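Side-chain contacts in hybrid kinase (Caulobacter vibrioides, PDB 6QRL), which probably acts as a hybrid sensor histidine kinase, phosphorylating a histidine at the expense of ATP, with this receiver-like domain binding the second messenger cyclic di-GMP: residues Glu5-Ala10 against Gln109-Val114; Ala23-Ala28 against Lys99-Ala104; Arg32-Val37 against Ala44-Asp49. One frame throughout, in Å; residues are numbered along the deposited sequence.

Contact 1: residues Glu5-Ala10 against Gln109-Val114; sequences EGRNVA and QVLQAV. With C2E (9,9'-[(2R,3R,3aS,5S,7aR,9R,10R,10aS,12S,14aR)-3,5,10,12-tetrahydroxy-5,12-dioxidooctahydro-2H,7H-difuro[3,2-d:3',2'-j][1,3,7,9,2,8]tetraoxadiphosphacyclododecine-2,9-diyl]bis(2-amino-1,9-dihydro-6H-purin-6-one)), chain C.
Inner strand 8-12 and the last turn of helix 103-111 pack together in the receiver-like domain, Val9 facing Val110 and Arg7 meeting Leu111. The two valines reach for each other tip to tip, Val9 CG2 lying 3.8 Å from Val110 CG1. The second pair of methyls, Val9 CG1 and Val110 CG2, stands looser at 4.2 Å. Leu53 and Val51 of the neighbouring strand 51-55 touch Val9 and Val110 respectively, so the valine pair is buried. Nearer the surface, Arg7 is bent at chi2 (137°) and crosses Leu111 at about a right angle. Leu111 CD2 sits over one face of the guanidinium, toward its rim, with CZ at 3.6 Å, so a methyl rather than a charge covers that face. The edge of the same group does polar work: Arg7 NH1 donates in plane to a water at 2.8 Å, and that water donates in turn to Val110 O at 3.2 Å, bridging the arginine to a carbonyl near the end of the helix. Gln109, on another side of the helix, lays its amide flat over the face of a guanine of cyclic di-GMP, NE2 lying 3.4 Å from N1 of the ligand. Val9 on Val110 is the strand-to-final-helix packing of the alternating beta/alpha receiver fold.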
loop_
_atom_site.group_PDB
_atom_site.type_symbol
_atom_site.label_atom_id
_atom_site.label_comp_id
_atom_site.label_asym_id
_atom_site.label_seq_id
_atom_site.Cartn_x
_atom_site.Cartn_y
_atom_site.Cartn_z
ATOM N N GLU A 5 -3.233 -15.930 3.686
ATOM C CA GLU A 5 -2.604 -16.656 4.830
ATOM C C GLU A 5 -1.075 -16.452 4.785
ATOM O O GLU A 5 -0.469 -16.730 3.762
ATOM C CB GLU A 5 -3.022 -18.133 4.855
ATOM C CG GLU A 5 -2.374 -18.962 5.969
ATOM C CD GLU A 5 -2.616 -18.563 7.425
ATOM O OE1 GLU A 5 -3.432 -17.630 7.693
ATOM O OE2 GLU A 5 -1.985 -19.198 8.321
ATOM N N GLY A 6 -0.492 -15.948 5.872
ATOM C CA GLY A 6 0.966 -15.821 6.049
ATOM C C GLY A 6 1.512 -14.590 5.342
ATOM O O GLY A 6 2.751 -14.556 5.128
ATOM N N ARG A 7 0.645 -13.657 4.908
ATOM C CA ARG A 7 1.101 -12.412 4.242
ATOM C C ARG A 7 0.928 -11.219 5.186
ATOM O O ARG A 7 -0.105 -11.155 5.887
ATOM C CB ARG A 7 0.398 -12.257 2.894
ATOM C CG ARG A 7 0.967 -13.210 1.846
ATOM C CD ARG A 7 -0.075 -13.892 0.989
ATOM N NE ARG A 7 0.435 -14.979 0.137
ATOM C CZ ARG A 7 1.332 -14.847 -0.849
ATOM N NH1 ARG A 7 1.863 -13.669 -1.138
ATOM N NH2 ARG A 7 1.700 -15.906 -1.552
ATOM N N ASN A 8 1.918 -10.326 5.196
ATOM C CA ASN A 8 1.901 -9.061 5.967
ATOM C C ASN A 8 1.520 -7.904 5.038
ATOM O O ASN A 8 2.077 -7.801 3.941
ATOM C CB ASN A 8 3.240 -8.849 6.665
ATOM C CG ASN A 8 3.527 -9.919 7.690
ATOM O OD1 ASN A 8 2.664 -10.267 8.505
ATOM N ND2 ASN A 8 4.750 -10.423 7.666
ATOM N N VAL A 9 0.567 -7.078 5.465
ATOM C CA VAL A 9 0.076 -5.918 4.667
ATOM C C VAL A 9 -0.074 -4.728 5.610
ATOM O O VAL A 9 -0.850 -4.858 6.590
ATOM C CB VAL A 9 -1.263 -6.220 3.973
ATOM C CG1 VAL A 9 -1.631 -5.090 3.025
ATOM C CG2 VAL A 9 -1.280 -7.580 3.276
ATOM N N ALA A 10 0.625 -3.633 5.329
ATOM C CA ALA A 10 0.478 -2.322 6.019
ATOM C C ALA A 10 -0.577 -1.469 5.316
ATOM O O ALA A 10 -0.707 -1.566 4.059
ATOM C CB ALA A 10 1.808 -1.614 6.061
ATOM N N GLN A 109 -4.089 -7.372 -5.796
ATOM C CA GLN A 109 -2.962 -6.402 -5.902
ATOM C C GLN A 109 -1.869 -6.712 -4.861
ATOM O O GLN A 109 -0.693 -6.469 -5.153
ATOM C CB GLN A 109 -3.458 -4.968 -5.801
ATOM C CG GLN A 109 -4.257 -4.528 -7.024
ATOM C CD GLN A 109 -3.494 -4.662 -8.318
ATOM O OE1 GLN A 109 -2.340 -4.235 -8.413
ATOM N NE2 GLN A 109 -4.135 -5.261 -9.320
ATOM N N VAL A 110 -2.226 -7.260 -3.704
ATOM C CA VAL A 110 -1.229 -7.687 -2.687
ATOM C C VAL A 110 -0.476 -8.920 -3.201
ATOM O O VAL A 110 0.773 -8.922 -3.104
ATOM C CB VAL A 110 -1.916 -7.935 -1.333
ATOM C CG1 VAL A 110 -0.950 -8.573 -0.352
ATOM C CG2 VAL A 110 -2.498 -6.629 -0.771
ATOM N N LEU A 111 -1.185 -9.915 -3.749
ATOM C CA LEU A 111 -0.529 -11.160 -4.257
ATOM C C LEU A 111 0.427 -10.848 -5.414
ATOM O O LEU A 111 1.463 -11.524 -5.483
ATOM C CB LEU A 111 -1.572 -12.187 -4.706
ATOM C CG LEU A 111 -2.398 -12.799 -3.576
ATOM C CD1 LEU A 111 -3.214 -13.992 -4.080
ATOM C CD2 LEU A 111 -1.521 -13.227 -2.396
ATOM N N GLN A 112 0.119 -9.863 -6.261
ATOM C CA GLN A 112 0.875 -9.580 -7.510
ATOM C C GLN A 112 1.876 -8.441 -7.313
ATOM O O GLN A 112 2.512 -8.076 -8.305
ATOM C CB GLN A 112 -0.081 -9.176 -8.639
ATOM C CG GLN A 112 -1.095 -10.259 -9.003
ATOM C CD GLN A 112 -2.218 -9.732 -9.875
ATOM O OE1 GLN A 112 -2.178 -8.602 -10.382
ATOM N NE2 GLN A 112 -3.242 -10.548 -10.052
ATOM N N ALA A 113 1.951 -7.839 -6.123
ATOM C CA ALA A 113 2.689 -6.576 -5.865
ATOM C C ALA A 113 4.184 -6.753 -6.201
ATOM O O ALA A 113 4.783 -7.776 -5.779
ATOM C CB ALA A 113 2.540 -6.164 -4.436
ATOM N N VAL A 114 4.758 -5.787 -6.920
ATOM C CA VAL A 114 6.154 -5.826 -7.450
ATOM C C VAL A 114 6.901 -4.679 -6.774
ATOM O O VAL A 114 6.233 -3.707 -6.295
ATOM C CB VAL A 114 6.198 -5.727 -8.994
ATOM C CG1 VAL A 114 5.455 -6.877 -9.687
ATOM C CG2 VAL A 114 5.648 -4.387 -9.499
HETATM P P1 C2E C . -10.478 -0.501 -13.815
HETATM O O2P C2E C . -9.933 0.150 -12.564
HETATM O O1P C2E C . -10.340 0.197 -15.134
HETATM O "O5'" C2E C . -9.649 -1.863 -13.969
HETATM C "C5'" C2E C . -9.750 -2.585 -15.197
HETATM C "C4'" C2E C . -8.878 -3.799 -15.074
HETATM O "O4'" C2E C . -7.496 -3.396 -15.021
HETATM C "C3'" C2E C . -9.077 -4.599 -13.797
HETATM O "O3'" C2E C . -10.223 -5.439 -14.025
HETATM C "C2'" C2E C . -7.719 -5.320 -13.642
HETATM O "O2'" C2E C . -7.777 -6.660 -14.083
HETATM C "C1'" C2E C . -6.758 -4.473 -14.487
HETATM N N9 C2E C . -5.638 -3.864 -13.769
HETATM C C8 C2E C . -4.390 -3.631 -14.295
HETATM N N7 C2E C . -3.594 -2.997 -13.466
HETATM C C5 C2E C . -4.368 -2.777 -12.335
HETATM C C6 C2E C . -4.039 -2.138 -11.118
HETATM O O6 C2E C . -2.985 -1.585 -10.800
HETATM N N1 C2E C . -5.121 -2.119 -10.238
HETATM C C2 C2E C . -6.359 -2.665 -10.481
HETATM N N2 C2E C . -7.270 -2.539 -9.503
HETATM N N3 C2E C . -6.675 -3.272 -11.628
HETATM C C4 C2E C . -5.637 -3.296 -12.507
HETATM P P11 C2E C . -11.153 -5.728 -12.750
HETATM O O21 C2E C . -10.208 -6.033 -11.626
HETATM O O11 C2E C . -12.182 -6.746 -13.147
HETATM O O5A C2E C . -11.930 -4.352 -12.485
HETATM C C5A C2E C . -13.039 -3.931 -13.333
HETATM C C4A C2E C . -13.557 -2.602 -12.840
HETATM O O4A C2E C . -14.272 -2.795 -11.595
HETATM C C3A C2E C . -12.503 -1.552 -12.503
HETATM O O3A C2E C . -12.038 -0.924 -13.707
HETATM C C2A C2E C . -13.278 -0.643 -11.553
HETATM O O2A C2E C . -14.195 0.265 -12.109
HETATM C C1A C2E C . -14.100 -1.661 -10.761
HETATM N N91 C2E C . -13.401 -2.062 -9.555
HETATM C C81 C2E C . -12.436 -3.035 -9.492
HETATM N N71 C2E C . -11.906 -3.164 -8.298
HETATM C C51 C2E C . -12.565 -2.208 -7.538
HETATM C C61 C2E C . -12.415 -1.899 -6.169
HETATM O O61 C2E C . -11.594 -2.373 -5.370
HETATM N N11 C2E C . -13.290 -0.878 -5.787
HETATM C C21 C2E C . -14.197 -0.250 -6.610
HETATM N N21 C2E C . -14.961 0.686 -6.025
HETATM N N31 C2E C . -14.323 -0.519 -7.907
HETATM C C41 C2E C . -13.494 -1.517 -8.298
HETATM O O HOH W 1 1.620 -10.893 -0.667
#

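Contact 2: residues Ala23-Ala28 against Lys99-Ala104; sequences ARQIEA and KPLRAA. With C2E (9,9'-[(2R,3R,3aS,5S,7aR,9R,10R,10aS,12S,14aR)-3,5,10,12-tetrahydroxy-5,12-dioxidooctahydro-2H,7H-difuro[3,2-d:3',2'-j][1,3,7,9,2,8]tetraoxadiphosphacyclododecine-2,9-diyl]bis(2-amino-1,9-dihydro-6H-purin-6-one)), chain C.
Pro100 O is held by two donors of one guanine of cyclic di-GMP, N11 at 3.0 Å and N21 at 3.1 Å. The same base returns the favour through O61, which accepts from Arg102 N at 2.9 Å. Beyond that bond the Arg102 chain runs extended from CG to NE along the base, bringing its guanidinium face over the ring, with CZ 3.5 Å from C41 of the ligand. Its NH2 goes on to O61 of another cyclic di-GMP molecule. Between these two residues Leu101 turns its carbonyl the other way, to the helix: Gln25 NE2 donates to Leu101 O at 3.0 Å, nearly straight at 160°. The acceptor lies close to the amide plane of Gln25, yet the donor stands well above the carbonyl plane, 57° out of it. Gln25 reaches so far because its chain is extended beyond CG (chi2 178°), and OE1 then rests 3.7 Å from Leu101 CB. A cis peptide before Pro100 shapes this Lys99-Pro100 turn, as in receiver domains, and Lys99 NZ forms a salt bridge with Asp55, the predicted phosphorylation site. Leu106 of helix 103-111 touches both Gln25 and Leu101, so the ligand-binding loop after strand 95-98 is joined to helix 16-28, whose Ala23, Ile26 and Glu27 pack on strand 32-36.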
loop_
_atom_site.group_PDB
_atom_site.type_symbol
_atom_site.label_atom_id
_atom_site.label_comp_id
_atom_site.label_asym_id
_atom_site.label_seq_id
_atom_site.Cartn_x
_atom_site.Cartn_y
_atom_site.Cartn_z
ATOM N N ALA A 23 -7.822 -2.761 7.385
ATOM C CA ALA A 23 -7.281 -3.792 8.312
ATOM C C ALA A 23 -8.284 -4.956 8.454
ATOM O O ALA A 23 -7.856 -6.138 8.403
ATOM C CB ALA A 23 -6.933 -3.204 9.652
ATOM N N ARG A 24 -9.586 -4.675 8.569
ATOM C CA ARG A 24 -10.602 -5.761 8.685
ATOM C C ARG A 24 -10.633 -6.602 7.393
ATOM O O ARG A 24 -10.743 -7.828 7.519
ATOM C CB ARG A 24 -11.964 -5.182 9.086
ATOM C CG ARG A 24 -11.993 -4.633 10.511
ATOM C CD ARG A 24 -13.402 -4.237 10.958
ATOM N NE ARG A 24 -13.550 -2.874 11.474
ATOM C CZ ARG A 24 -13.697 -2.529 12.762
ATOM N NH1 ARG A 24 -13.679 -3.438 13.728
ATOM N NH2 ARG A 24 -13.853 -1.251 13.080
ATOM N N GLN A 25 -10.498 -5.985 6.203
ATOM C CA GLN A 25 -10.471 -6.709 4.901
ATOM C C GLN A 25 -9.213 -7.567 4.816
ATOM O O GLN A 25 -9.348 -8.727 4.393
ATOM C CB GLN A 25 -10.523 -5.767 3.703
ATOM C CG GLN A 25 -11.897 -5.145 3.539
ATOM C CD GLN A 25 -11.886 -4.202 2.377
ATOM O OE1 GLN A 25 -10.944 -3.426 2.233
ATOM N NE2 GLN A 25 -12.889 -4.319 1.513
ATOM N N ILE A 26 -8.055 -7.048 5.254
ATOM C CA ILE A 26 -6.780 -7.819 5.203
ATOM C C ILE A 26 -6.967 -9.079 6.050
ATOM O O ILE A 26 -6.661 -10.152 5.546
ATOM C CB ILE A 26 -5.600 -6.961 5.675
ATOM C CG1 ILE A 26 -5.241 -5.893 4.642
ATOM C CG2 ILE A 26 -4.401 -7.821 6.038
ATOM C CD1 ILE A 26 -4.462 -4.732 5.210
ATOM N N GLU A 27 -7.467 -8.923 7.291
ATOM C CA GLU A 27 -7.547 -10.038 8.263
ATOM C C GLU A 27 -8.618 -11.055 7.841
ATOM O O GLU A 27 -8.365 -12.244 8.045
ATOM C CB GLU A 27 -7.769 -9.521 9.680
ATOM C CG GLU A 27 -6.576 -8.764 10.224
ATOM C CD GLU A 27 -6.825 -8.238 11.626
ATOM O OE1 GLU A 27 -6.689 -6.999 11.849
ATOM O OE2 GLU A 27 -7.173 -9.072 12.494
ATOM N N ALA A 28 -9.749 -10.628 7.274
ATOM C CA ALA A 28 -10.834 -11.533 6.811
ATOM C C ALA A 28 -10.342 -12.420 5.649
ATOM O O ALA A 28 -10.831 -13.557 5.542
ATOM C CB ALA A 28 -12.074 -10.744 6.428
ATOM N N LYS A 99 -11.079 3.289 -4.136
ATOM C CA LYS A 99 -11.901 3.492 -2.917
ATOM C C LYS A 99 -13.346 3.706 -3.351
ATOM O O LYS A 99 -13.593 4.516 -4.233
ATOM C CB LYS A 99 -11.380 4.687 -2.115
ATOM C CG LYS A 99 -10.098 4.426 -1.344
ATOM C CD LYS A 99 -9.554 5.662 -0.594
ATOM C CE LYS A 99 -9.032 6.766 -1.499
ATOM N NZ LYS A 99 -8.665 7.953 -0.688
ATOM N N PRO A 100 -14.348 2.978 -2.799
ATOM C CA PRO A 100 -14.149 2.065 -1.667
ATOM C C PRO A 100 -13.629 0.689 -2.127
ATOM O O PRO A 100 -14.129 0.226 -3.126
ATOM C CB PRO A 100 -15.590 1.923 -1.113
ATOM C CG PRO A 100 -16.488 2.042 -2.359
ATOM C CD PRO A 100 -15.731 2.935 -3.333
ATOM N N LEU A 101 -12.686 0.079 -1.388
ATOM C CA LEU A 101 -11.949 -1.148 -1.804
ATOM C C LEU A 101 -12.868 -2.375 -1.826
ATOM O O LEU A 101 -13.657 -2.597 -0.859
ATOM C CB LEU A 101 -10.807 -1.444 -0.834
ATOM C CG LEU A 101 -9.744 -0.374 -0.602
ATOM C CD1 LEU A 101 -8.435 -1.018 -0.129
ATOM C CD2 LEU A 101 -9.497 0.482 -1.839
ATOM N N ARG A 102 -12.711 -3.199 -2.848
ATOM C CA ARG A 102 -13.277 -4.569 -2.921
ATOM C C ARG A 102 -12.242 -5.547 -2.372
ATOM O O ARG A 102 -11.089 -5.493 -2.834
ATOM C CB ARG A 102 -13.589 -4.945 -4.369
ATOM C CG ARG A 102 -14.834 -4.267 -4.913
ATOM C CD ARG A 102 -14.949 -4.544 -6.394
ATOM N NE ARG A 102 -16.014 -3.744 -6.969
ATOM C CZ ARG A 102 -16.285 -3.672 -8.261
ATOM N NH1 ARG A 102 -15.585 -4.384 -9.115
ATOM N NH2 ARG A 102 -17.299 -2.930 -8.680
ATOM N N ALA A 103 -12.643 -6.426 -1.459
ATOM C CA ALA A 103 -11.752 -7.451 -0.867
ATOM C C ALA A 103 -10.982 -8.176 -1.972
ATOM O O ALA A 103 -9.771 -8.315 -1.845
ATOM C CB ALA A 103 -12.546 -8.427 -0.022
ATOM N N ALA A 104 -11.671 -8.674 -3.005
ATOM C CA ALA A 104 -11.054 -9.492 -4.080
ATOM C C ALA A 104 -9.954 -8.690 -4.796
ATOM O O ALA A 104 -8.940 -9.280 -5.175
ATOM C CB ALA A 104 -12.106 -9.978 -5.057
HETATM P P1 C2E C . -10.478 -0.501 -13.815
HETATM O O2P C2E C . -9.933 0.150 -12.564
HETATM O O1P C2E C . -10.340 0.197 -15.134
HETATM O "O5'" C2E C . -9.649 -1.863 -13.969
HETATM C "C5'" C2E C . -9.750 -2.585 -15.197
HETATM C "C4'" C2E C . -8.878 -3.799 -15.074
HETATM O "O4'" C2E C . -7.496 -3.396 -15.021
HETATM C "C3'" C2E C . -9.077 -4.599 -13.797
HETATM O "O3'" C2E C . -10.223 -5.439 -14.025
HETATM C "C2'" C2E C . -7.719 -5.320 -13.642
HETATM O "O2'" C2E C . -7.777 -6.660 -14.083
HETATM C "C1'" C2E C . -6.758 -4.473 -14.487
HETATM N N9 C2E C . -5.638 -3.864 -13.769
HETATM C C8 C2E C . -4.390 -3.631 -14.295
HETATM N N7 C2E C . -3.594 -2.997 -13.466
HETATM C C5 C2E C . -4.368 -2.777 -12.335
HETATM C C6 C2E C . -4.039 -2.138 -11.118
HETATM O O6 C2E C . -2.985 -1.585 -10.800
HETATM N N1 C2E C . -5.121 -2.119 -10.238
HETATM C C2 C2E C . -6.359 -2.665 -10.481
HETATM N N2 C2E C . -7.270 -2.539 -9.503
HETATM N N3 C2E C . -6.675 -3.272 -11.628
HETATM C C4 C2E C . -5.637 -3.296 -12.507
HETATM P P11 C2E C . -11.153 -5.728 -12.750
HETATM O O21 C2E C . -10.208 -6.033 -11.626
HETATM O O11 C2E C . -12.182 -6.746 -13.147
HETATM O O5A C2E C . -11.930 -4.352 -12.485
HETATM C C5A C2E C . -13.039 -3.931 -13.333
HETATM C C4A C2E C . -13.557 -2.602 -12.840
HETATM O O4A C2E C . -14.272 -2.795 -11.595
HETATM C C3A C2E C . -12.503 -1.552 -12.503
HETATM O O3A C2E C . -12.038 -0.924 -13.707
HETATM C C2A C2E C . -13.278 -0.643 -11.553
HETATM O O2A C2E C . -14.195 0.265 -12.109
HETATM C C1A C2E C . -14.100 -1.661 -10.761
HETATM N N91 C2E C . -13.401 -2.062 -9.555
HETATM C C81 C2E C . -12.436 -3.035 -9.492
HETATM N N71 C2E C . -11.906 -3.164 -8.298
HETATM C C51 C2E C . -12.565 -2.208 -7.538
HETATM C C61 C2E C . -12.415 -1.899 -6.169
HETATM O O61 C2E C . -11.594 -2.373 -5.370
HETATM N N11 C2E C . -13.290 -0.878 -5.787
HETATM C C21 C2E C . -14.197 -0.250 -6.610
HETATM N N21 C2E C . -14.961 0.686 -6.025
HETATM N N31 C2E C . -14.323 -0.519 -7.907
HETATM C C41 C2E C . -13.494 -1.517 -8.298
#

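Contact 3: residues Arg32-Val37 against Ala44-Asp49; sequences RAYAAV and AGAPAD
With chi1 at -62° CG of Tyr34 lies opposite its own carbonyl carbon, and with chi2 at 85° the ring turns a flat face to Pro47. The proline arrives from the opposite direction and sets CD almost exactly above the middle of the ring, 3.5 Å from the centroid and 7° off the normal, a clear CH-pi contact. Pro47 CG leans toward the phenol end, lying 3.8 Å from Tyr34 CZ. At the other end of the side chain, Ala46 CB meets Tyr34 CB at 3.8 Å, and Gly45 O approaches CD2 obliquely at 3.6 Å. Tyr34 therefore rests against three consecutive residues at the point where helix 39-45 gives way to the loop leading to strand 51-55. Asn8 of the adjacent strand closes the far end: its OD1 makes a weak hydrogen bond with Tyr34 OH, while its ND2 is hydrogen-bonded to Asp49 OD1. Arg32 NH1 remains 7.0 Å from Asp49 OD1, too far for a salt bridge, so any attraction between the charges is probably weak. The contact thus rests on dispersion and on the CH-pi attraction; because CD is bonded to the proline nitrogen, its hydrogens are probably somewhat polarised, which suits them to the electron-rich face of a phenol ring.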
loop_
_atom_site.group_PDB
_atom_site.type_symbol
_atom_site.label_atom_id
_atom_site.label_comp_id
_atom_site.label_asym_id
_atom_site.label_seq_id
_atom_site.Cartn_x
_atom_site.Cartn_y
_atom_site.Cartn_z
ATOM N N ARG A 32 -2.152 -10.574 7.857
ATOM C CA ARG A 32 -1.859 -9.789 9.091
ATOM C C ARG A 32 -1.751 -8.312 8.712
ATOM O O ARG A 32 -0.952 -8.005 7.789
ATOM C CB ARG A 32 -0.570 -10.278 9.755
ATOM C CG ARG A 32 -0.784 -11.333 10.837
ATOM C CD ARG A 32 0.443 -11.627 11.715
ATOM N NE ARG A 32 0.957 -12.971 11.452
ATOM C CZ ARG A 32 1.488 -13.398 10.294
ATOM N NH1 ARG A 32 1.615 -12.586 9.256
ATOM N NH2 ARG A 32 1.885 -14.655 10.177
ATOM N N ALA A 33 -2.517 -7.453 9.402
ATOM C CA ALA A 33 -2.688 -6.011 9.098
ATOM C C ALA A 33 -1.811 -5.166 10.024
ATOM O O ALA A 33 -1.789 -5.460 11.213
ATOM C CB ALA A 33 -4.145 -5.598 9.205
ATOM N N TYR A 34 -1.124 -4.165 9.477
ATOM C CA TYR A 34 -0.260 -3.192 10.201
ATOM C C TYR A 34 -0.747 -1.774 9.870
ATOM O O TYR A 34 -0.417 -1.272 8.797
ATOM C CB TYR A 34 1.232 -3.430 9.893
ATOM C CG TYR A 34 1.672 -4.795 10.349
ATOM C CD1 TYR A 34 1.484 -5.881 9.519
ATOM C CD2 TYR A 34 2.156 -5.034 11.634
ATOM C CE1 TYR A 34 1.806 -7.167 9.926
ATOM C CE2 TYR A 34 2.477 -6.318 12.059
ATOM C CZ TYR A 34 2.312 -7.389 11.193
ATOM O OH TYR A 34 2.564 -8.680 11.556
ATOM N N ALA A 35 -1.581 -1.183 10.735
ATOM C CA ALA A 35 -2.215 0.138 10.497
ATOM C C ALA A 35 -1.229 1.248 10.863
ATOM O O ALA A 35 -0.598 1.139 11.910
ATOM C CB ALA A 35 -3.479 0.260 11.316
ATOM N N ALA A 36 -1.079 2.265 10.026
ATOM C CA ALA A 36 -0.187 3.409 10.296
ATOM C C ALA A 36 -0.790 4.712 9.768
ATOM O O ALA A 36 -1.585 4.664 8.795
ATOM C CB ALA A 36 1.142 3.122 9.666
ATOM N N VAL A 37 -0.388 5.860 10.319
ATOM C CA VAL A 37 -0.971 7.164 9.871
ATOM C C VAL A 37 -0.266 7.694 8.621
ATOM O O VAL A 37 -0.828 8.583 7.996
ATOM C CB VAL A 37 -0.958 8.256 10.957
ATOM C CG1 VAL A 37 -1.910 7.923 12.070
ATOM C CG2 VAL A 37 0.450 8.578 11.445
ATOM N N ALA A 44 8.213 1.983 9.947
ATOM C CA ALA A 44 8.711 1.733 11.322
ATOM C C ALA A 44 7.905 0.603 11.968
ATOM O O ALA A 44 8.466 -0.063 12.806
ATOM C CB ALA A 44 8.662 2.991 12.146
ATOM N N GLY A 45 6.634 0.405 11.605
ATOM C CA GLY A 45 5.694 -0.444 12.364
ATOM C C GLY A 45 5.414 -1.792 11.707
ATOM O O GLY A 45 4.810 -2.677 12.370
ATOM N N ALA A 46 5.790 -1.957 10.441
ATOM C CA ALA A 46 5.434 -3.176 9.679
ATOM C C ALA A 46 6.684 -4.015 9.437
ATOM O O ALA A 46 7.794 -3.491 9.338
ATOM C CB ALA A 46 4.723 -2.819 8.400
ATOM N N PRO A 47 6.532 -5.351 9.332
ATOM C CA PRO A 47 7.650 -6.218 8.966
ATOM C C PRO A 47 8.249 -5.774 7.632
ATOM O O PRO A 47 7.522 -5.203 6.808
ATOM C CB PRO A 47 7.041 -7.624 8.817
ATOM C CG PRO A 47 5.669 -7.544 9.520
ATOM C CD PRO A 47 5.272 -6.083 9.572
ATOM N N ALA A 48 9.528 -6.078 7.423
ATOM C CA ALA A 48 10.303 -5.709 6.216
ATOM C C ALA A 48 9.671 -6.291 4.932
ATOM O O ALA A 48 9.883 -5.706 3.854
ATOM C CB ALA A 48 11.733 -6.169 6.388
ATOM N N ASP A 49 8.943 -7.405 5.003
ATOM C CA ASP A 49 8.346 -8.028 3.785
ATOM C C ASP A 49 6.923 -7.494 3.532
ATOM O O ASP A 49 6.351 -7.871 2.529
ATOM C CB ASP A 49 8.365 -9.563 3.870
ATOM C CG ASP A 49 7.381 -10.197 4.856
ATOM O OD1 ASP A 49 6.804 -9.462 5.751
ATOM O OD2 ASP A 49 7.191 -11.445 4.753
#

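Contacts 1 and 3 each include one of the neighbouring strands 8-12 and 32-36 of the parallel sheet, while contact 2 borders them through helix 16-28. Contacts 1 and 3, with centres about 12 Å apart, are joined by strand pairing: Arg7 O lies 2.9 Å from Arg32 N, and Val9 N lies 2.9 Å from Arg32 O. Contacts 1 and 2, also about 12 Å apart, share helix 103-111 and touch where Val9 CG1 packs on Ile26 CD1 at 3.6 Å. Contacts 2 and 3 lie about 16 Å apart, linked by Ala23 CB against Ala33 CB at 3.7 Å. Contacts 1 and 2 both touch cyclic di-GMP, at different guanines of one molecule, whereas contact 3 lies away from the ligand sites.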